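Local coordinates for type-2 ice-structuring protein (Brachyopsis rostratus, PDB 2ZIB) that binds to ice crystals and inhibits their growth, lowering the freezing point of fish blood without needing calcium, at residues G43-L55 / S79-W91. Sequence-based numbering, arbitrary orientation.
Sequences GHLASIHSLEEQL and SWTDGTPVDYRTW. With SO4 (sulfate ion), chain B.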
loop_
_atom_site.group_PDB
_atom_site.type_symbol
_atom_site.label_atom_id
_atom_site.label_comp_id
_atom_site.label_asym_id
_atom_site.label_seq_id
_atom_site.Cartn_x
_atom_site.Cartn_y
_atom_site.Cartn_z
ATOM N N GLY A 43 -7.722 1.058 9.502
ATOM C CA GLY A 43 -7.588 0.620 8.106
ATOM C C GLY A 43 -6.498 -0.417 7.944
ATOM O O GLY A 43 -6.303 -1.295 8.786
ATOM N N HIS A 44 -5.834 -0.328 6.799
ATOM C CA HIS A 44 -4.769 -1.291 6.403
ATOM C C HIS A 44 -3.785 -0.504 5.579
ATOM O O HIS A 44 -4.142 0.537 5.008
ATOM C CB HIS A 44 -5.342 -2.445 5.553
ATOM C CG HIS A 44 -6.155 -3.424 6.337
ATOM N ND1 HIS A 44 -5.578 -4.329 7.195
ATOM C CD2 HIS A 44 -7.491 -3.587 6.445
ATOM C CE1 HIS A 44 -6.538 -5.053 7.769
ATOM N NE2 HIS A 44 -7.710 -4.618 7.329
ATOM N N LEU A 45 -2.573 -1.047 5.406
ATOM C CA LEU A 45 -1.760 -0.533 4.304
ATOM C C LEU A 45 -2.601 -0.562 3.017
ATOM O O LEU A 45 -3.380 -1.497 2.819
ATOM C CB LEU A 45 -0.526 -1.426 4.151
ATOM C CG LEU A 45 0.575 -1.168 5.181
ATOM C CD1 LEU A 45 1.645 -2.259 5.094
ATOM C CD2 LEU A 45 1.207 0.209 5.013
ATOM N N ALA A 46 -2.401 0.410 2.142
ATOM C CA ALA A 46 -3.282 0.510 0.982
ATOM C C ALA A 46 -3.120 -0.676 0.050
ATOM O O ALA A 46 -2.005 -1.084 -0.305
ATOM C CB ALA A 46 -2.962 1.784 0.219
ATOM N N SER A 47 -4.267 -1.166 -0.447
ATOM C CA SER A 47 -4.294 -2.020 -1.633
ATOM C C SER A 47 -4.595 -1.151 -2.851
ATOM O O SER A 47 -5.221 -0.083 -2.736
ATOM C CB SER A 47 -5.328 -3.123 -1.459
ATOM O OG SER A 47 -6.620 -2.548 -1.380
ATOM N N ILE A 48 -4.158 -1.609 -4.024
ATOM C CA ILE A 48 -4.241 -0.843 -5.259
ATOM C C ILE A 48 -4.844 -1.705 -6.357
ATOM O O ILE A 48 -4.404 -2.839 -6.601
ATOM C CB ILE A 48 -2.849 -0.357 -5.674
ATOM C CG1 ILE A 48 -2.172 0.437 -4.541
ATOM C CG2 ILE A 48 -2.942 0.447 -6.989
ATOM C CD1 ILE A 48 -0.836 1.065 -4.894
ATOM N N HIS A 49 -5.898 -1.191 -6.998
ATOM C CA HIS A 49 -6.738 -2.042 -7.867
ATOM C C HIS A 49 -6.880 -1.528 -9.271
ATOM O O HIS A 49 -7.616 -2.119 -10.054
ATOM C CB HIS A 49 -8.122 -2.203 -7.225
ATOM C CG HIS A 49 -8.026 -2.879 -5.902
ATOM N ND1 HIS A 49 -7.805 -4.228 -5.809
ATOM C CD2 HIS A 49 -7.971 -2.385 -4.638
ATOM C CE1 HIS A 49 -7.636 -4.548 -4.535
ATOM N NE2 HIS A 49 -7.758 -3.444 -3.803
ATOM N N SER A 50 -6.162 -0.463 -9.602
ATOM C CA SER A 50 -6.192 0.110 -10.960
ATOM C C SER A 50 -5.049 1.046 -11.135
ATOM O O SER A 50 -4.474 1.538 -10.155
ATOM C CB SER A 50 -7.481 0.911 -11.222
ATOM O OG SER A 50 -7.538 2.022 -10.373
ATOM N N LEU A 51 -4.759 1.392 -12.392
ATOM C CA LEU A 51 -3.781 2.436 -12.636
ATOM C C LEU A 51 -4.274 3.750 -12.093
ATOM O O LEU A 51 -3.476 4.557 -11.625
ATOM C CB LEU A 51 -3.458 2.560 -14.138
ATOM C CG LEU A 51 -2.366 3.603 -14.444
ATOM C CD1 LEU A 51 -0.972 3.424 -13.813
ATOM C CD2 LEU A 51 -2.216 3.707 -15.992
ATOM N N GLU A 52 -5.592 3.973 -12.126
ATOM C CA GLU A 52 -6.123 5.194 -11.508
ATOM C C GLU A 52 -5.726 5.344 -10.038
ATOM O O GLU A 52 -5.300 6.426 -9.605
ATOM C CB GLU A 52 -7.644 5.173 -11.629
ATOM C CG GLU A 52 -8.386 6.410 -11.199
ATOM C CD GLU A 52 -9.789 6.403 -11.785
ATOM O OE1 GLU A 52 -10.597 5.490 -11.442
ATOM O OE2 GLU A 52 -10.077 7.269 -12.627
ATOM N N GLU A 53 -5.860 4.265 -9.283
ATOM C CA GLU A 53 -5.439 4.280 -7.868
ATOM C C GLU A 53 -3.938 4.423 -7.727
ATOM O O GLU A 53 -3.478 5.198 -6.899
ATOM C CB GLU A 53 -5.949 3.018 -7.174
ATOM C CG GLU A 53 -7.410 3.156 -6.796
ATOM C CD GLU A 53 -7.922 2.005 -5.976
ATOM O OE1 GLU A 53 -7.258 0.948 -5.889
ATOM O OE2 GLU A 53 -9.005 2.154 -5.345
ATOM N N GLN A 54 -3.183 3.718 -8.566
ATOM C CA GLN A 54 -1.718 3.810 -8.580
ATOM C C GLN A 54 -1.324 5.267 -8.717
ATOM O O GLN A 54 -0.460 5.764 -8.012
ATOM C CB GLN A 54 -1.150 2.968 -9.733
ATOM C CG GLN A 54 0.358 3.114 -9.977
ATOM C CD GLN A 54 1.236 2.418 -8.927
ATOM O OE1 GLN A 54 0.734 1.664 -8.076
ATOM N NE2 GLN A 54 2.533 2.673 -8.971
ATOM N N LEU A 55 -1.918 5.949 -9.706
ATOM C CA LEU A 55 -1.540 7.320 -9.976
ATOM C C LEU A 55 -2.014 8.275 -8.877
ATOM O O LEU A 55 -1.315 9.228 -8.533
ATOM C CB LEU A 55 -2.094 7.758 -11.354
ATOM C CG LEU A 55 -1.480 7.041 -12.575
ATOM C CD1 LEU A 55 -2.268 7.471 -13.866
ATOM C CD2 LEU A 55 0.060 7.320 -12.700
ATOM N N SER A 79 -0.887 -11.383 -1.470
ATOM C CA SER A 79 -2.180 -11.022 -0.877
ATOM C C SER A 79 -2.114 -9.614 -0.356
ATOM O O SER A 79 -1.050 -9.131 0.044
ATOM C CB SER A 79 -2.312 -11.876 0.435
ATOM O OG SER A 79 -2.192 -13.285 0.240
ATOM N N TRP A 80 -3.276 -8.969 -0.322
ATOM C CA TRP A 80 -3.413 -7.676 0.347
ATOM C C TRP A 80 -3.858 -7.860 1.791
ATOM O O TRP A 80 -4.768 -8.689 2.049
ATOM C CB TRP A 80 -4.454 -6.807 -0.356
ATOM C CG TRP A 80 -4.129 -6.393 -1.781
ATOM C CD1 TRP A 80 -4.845 -6.716 -2.918
ATOM C CD2 TRP A 80 -3.086 -5.505 -2.219
ATOM N NE1 TRP A 80 -4.284 -6.144 -4.028
ATOM C CE2 TRP A 80 -3.220 -5.361 -3.630
ATOM C CE3 TRP A 80 -2.058 -4.800 -1.561
ATOM C CZ2 TRP A 80 -2.345 -4.566 -4.382
ATOM C CZ3 TRP A 80 -1.199 -3.990 -2.307
ATOM C CH2 TRP A 80 -1.349 -3.889 -3.720
ATOM N N THR A 81 -3.335 -7.061 2.710
ATOM C CA THR A 81 -3.752 -7.217 4.117
ATOM C C THR A 81 -5.238 -6.918 4.339
ATOM O O THR A 81 -5.815 -7.394 5.318
ATOM C CB THR A 81 -2.954 -6.324 5.040
ATOM O OG1 THR A 81 -3.057 -4.970 4.578
ATOM C CG2 THR A 81 -1.470 -6.742 5.104
ATOM N N ASP A 82 -5.855 -6.145 3.445
ATOM C CA ASP A 82 -7.278 -5.834 3.605
ATOM C C ASP A 82 -8.175 -6.923 2.999
ATOM O O ASP A 82 -9.394 -6.769 3.027
ATOM C CB ASP A 82 -7.632 -4.471 3.028
ATOM C CG ASP A 82 -7.414 -4.355 1.541
ATOM O OD1 ASP A 82 -7.131 -5.368 0.864
ATOM O OD2 ASP A 82 -7.566 -3.228 0.996
ATOM N N GLY A 83 -7.620 -8.010 2.476
ATOM C CA GLY A 83 -8.438 -9.100 1.947
ATOM C C GLY A 83 -9.004 -8.866 0.559
ATOM O O GLY A 83 -9.720 -9.741 0.043
ATOM N N THR A 84 -8.734 -7.727 -0.075
ATOM C CA THR A 84 -9.265 -7.454 -1.406
ATOM C C THR A 84 -8.480 -8.231 -2.456
ATOM O O THR A 84 -7.381 -8.710 -2.183
ATOM C CB THR A 84 -9.218 -5.954 -1.722
ATOM O OG1 THR A 84 -7.854 -5.492 -1.712
ATOM C CG2 THR A 84 -10.038 -5.130 -0.700
ATOM N N PRO A 85 -9.047 -8.391 -3.664
ATOM C CA PRO A 85 -8.364 -9.189 -4.665
ATOM C C PRO A 85 -7.082 -8.572 -5.237
ATOM O O PRO A 85 -7.016 -7.343 -5.315
ATOM C CB PRO A 85 -9.430 -9.344 -5.786
ATOM C CG PRO A 85 -10.457 -8.357 -5.541
ATOM C CD PRO A 85 -10.381 -7.934 -4.112
ATOM N N VAL A 86 -6.093 -9.406 -5.586
ATOM C CA VAL A 86 -4.953 -8.910 -6.340
ATOM C C VAL A 86 -5.348 -8.928 -7.817
ATOM O O VAL A 86 -5.067 -9.878 -8.579
ATOM C CB VAL A 86 -3.665 -9.696 -6.042
ATOM C CG1 VAL A 86 -2.469 -9.027 -6.747
ATOM C CG2 VAL A 86 -3.421 -9.768 -4.536
ATOM N N ASP A 87 -6.104 -7.925 -8.194
ATOM C CA ASP A 87 -6.723 -7.844 -9.519
ATOM C C ASP A 87 -6.042 -6.799 -10.405
ATOM O O ASP A 87 -6.459 -6.542 -11.521
ATOM C CB ASP A 87 -8.230 -7.577 -9.403
ATOM C CG ASP A 87 -8.578 -6.306 -8.632
ATOM O OD1 ASP A 87 -7.664 -5.652 -8.071
ATOM O OD2 ASP A 87 -9.776 -5.896 -8.514
ATOM N N TYR A 88 -4.952 -6.232 -9.919
ATOM C CA TYR A 88 -4.133 -5.267 -10.633
ATOM C C TYR A 88 -2.697 -5.426 -10.114
ATOM O O TYR A 88 -2.462 -5.568 -8.897
ATOM C CB TYR A 88 -4.618 -3.850 -10.363
ATOM C CG TYR A 88 -3.731 -2.782 -10.893
ATOM C CD1 TYR A 88 -3.670 -2.502 -12.277
ATOM C CD2 TYR A 88 -2.909 -2.051 -10.019
ATOM C CE1 TYR A 88 -2.836 -1.512 -12.757
ATOM C CE2 TYR A 88 -2.067 -1.056 -10.511
ATOM C CZ TYR A 88 -2.032 -0.801 -11.874
ATOM O OH TYR A 88 -1.179 0.191 -12.344
ATOM N N ARG A 89 -1.745 -5.353 -11.030
ATOM C CA ARG A 89 -0.329 -5.341 -10.660
ATOM C C ARG A 89 0.433 -4.370 -11.510
ATOM O O ARG A 89 0.173 -4.213 -12.700
ATOM C CB ARG A 89 0.292 -6.738 -10.854
ATOM C CG ARG A 89 -0.397 -7.831 -10.031
ATOM C CD ARG A 89 -0.171 -9.236 -10.564
ATOM N NE ARG A 89 -0.991 -9.537 -11.721
ATOM C CZ ARG A 89 -0.807 -10.610 -12.498
ATOM N NH1 ARG A 89 0.164 -11.478 -12.218
ATOM N NH2 ARG A 89 -1.598 -10.831 -13.549
ATOM N N THR A 90 1.423 -3.720 -10.897
ATOM C CA THR A 90 2.348 -2.871 -11.671
ATOM C C THR A 90 3.763 -3.008 -11.100
ATOM O O THR A 90 4.410 -2.044 -10.658
ATOM C CB THR A 90 1.807 -1.428 -11.795
ATOM O OG1 THR A 90 2.666 -0.677 -12.650
ATOM C CG2 THR A 90 1.651 -0.688 -10.446
ATOM N N TRP A 91 4.243 -4.248 -11.131
ATOM C CA TRP A 91 5.595 -4.550 -10.710
ATOM C C TRP A 91 6.628 -3.867 -11.621
ATOM O O TRP A 91 6.423 -3.716 -12.854
ATOM C CB TRP A 91 5.848 -6.049 -10.773
ATOM C CG TRP A 91 5.016 -6.841 -9.809
ATOM C CD1 TRP A 91 3.964 -7.683 -10.116
ATOM C CD2 TRP A 91 5.217 -6.941 -8.385
ATOM N NE1 TRP A 91 3.484 -8.254 -8.958
ATOM C CE2 TRP A 91 4.254 -7.849 -7.887
ATOM C CE3 TRP A 91 6.147 -6.385 -7.492
ATOM C CZ2 TRP A 91 4.147 -8.180 -6.526
ATOM C CZ3 TRP A 91 6.054 -6.714 -6.132
ATOM C CH2 TRP A 91 5.042 -7.602 -5.662
HETATM S S SO4 B . -11.117 -4.187 7.794
HETATM O O1 SO4 B . -10.456 -2.909 8.294
HETATM O O2 SO4 B . -10.216 -5.316 7.855
HETATM O O3 SO4 B . -12.276 -4.477 8.652
HETATM O O4 SO4 B . -11.416 -4.056 6.362
HETATM O O HOH W 1 -4.084 -4.100 2.068
HETATM O O HOH W 2 -6.316 -0.915 1.896
HETATM O O HOH W 3 -4.408 -5.587 -6.922
HETATM O O HOH W 4 -9.850 -3.803 -10.267
#
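His44, Ser47 and His49 come nearest Asp82, Trp80 and Tyr88 respectively, with CA atoms 5.0 to 6.1 Å apart, and no direct backbone hydrogen bond joins 43-55 to 79-91; a water bridges them instead, donating to Leu45 O and accepting from Asp82 N. Small enough to lie against an indole, Ser47 sets CB over one face of the Trp80 five-membered ring. Its OG stands between the backbone N and the carbonyl carbon (chi1 65°), which turns it off the indole to donate to the syn side of Asp82 OD2 (2.6 Å), while accepting from His49 NE2. Asp82 also closes an Asx turn: its OD1 takes both Thr84 N and Thr84 OG1 from the same face of the carboxylate. Within this C-type lectin fold, the network ties the loop after strand 79-80 to the link between strand 44-45 and helix 51-60. Imidazole suits position 49 because both nitrogens donate, so the ring is probably protonated, as Asp87 would favour: ND1 gives Asp87 OD1 a nearly straight bond in the ring plane (2.7 Å, 168°). The broad ring of Tyr88 lies flat against the Ser50-Leu51 peptide, with Ser50 C 3.5 Å above its centre. Ser50 N-caps the helix, its OG accepting from Glu53 N. At the other end, Asp82 CA sits over a face of His44, whose NE2 donates to a sulfate ion, probably from the crystallisation liquor, and whose ND1 is hydrogen-bonded to Glu35.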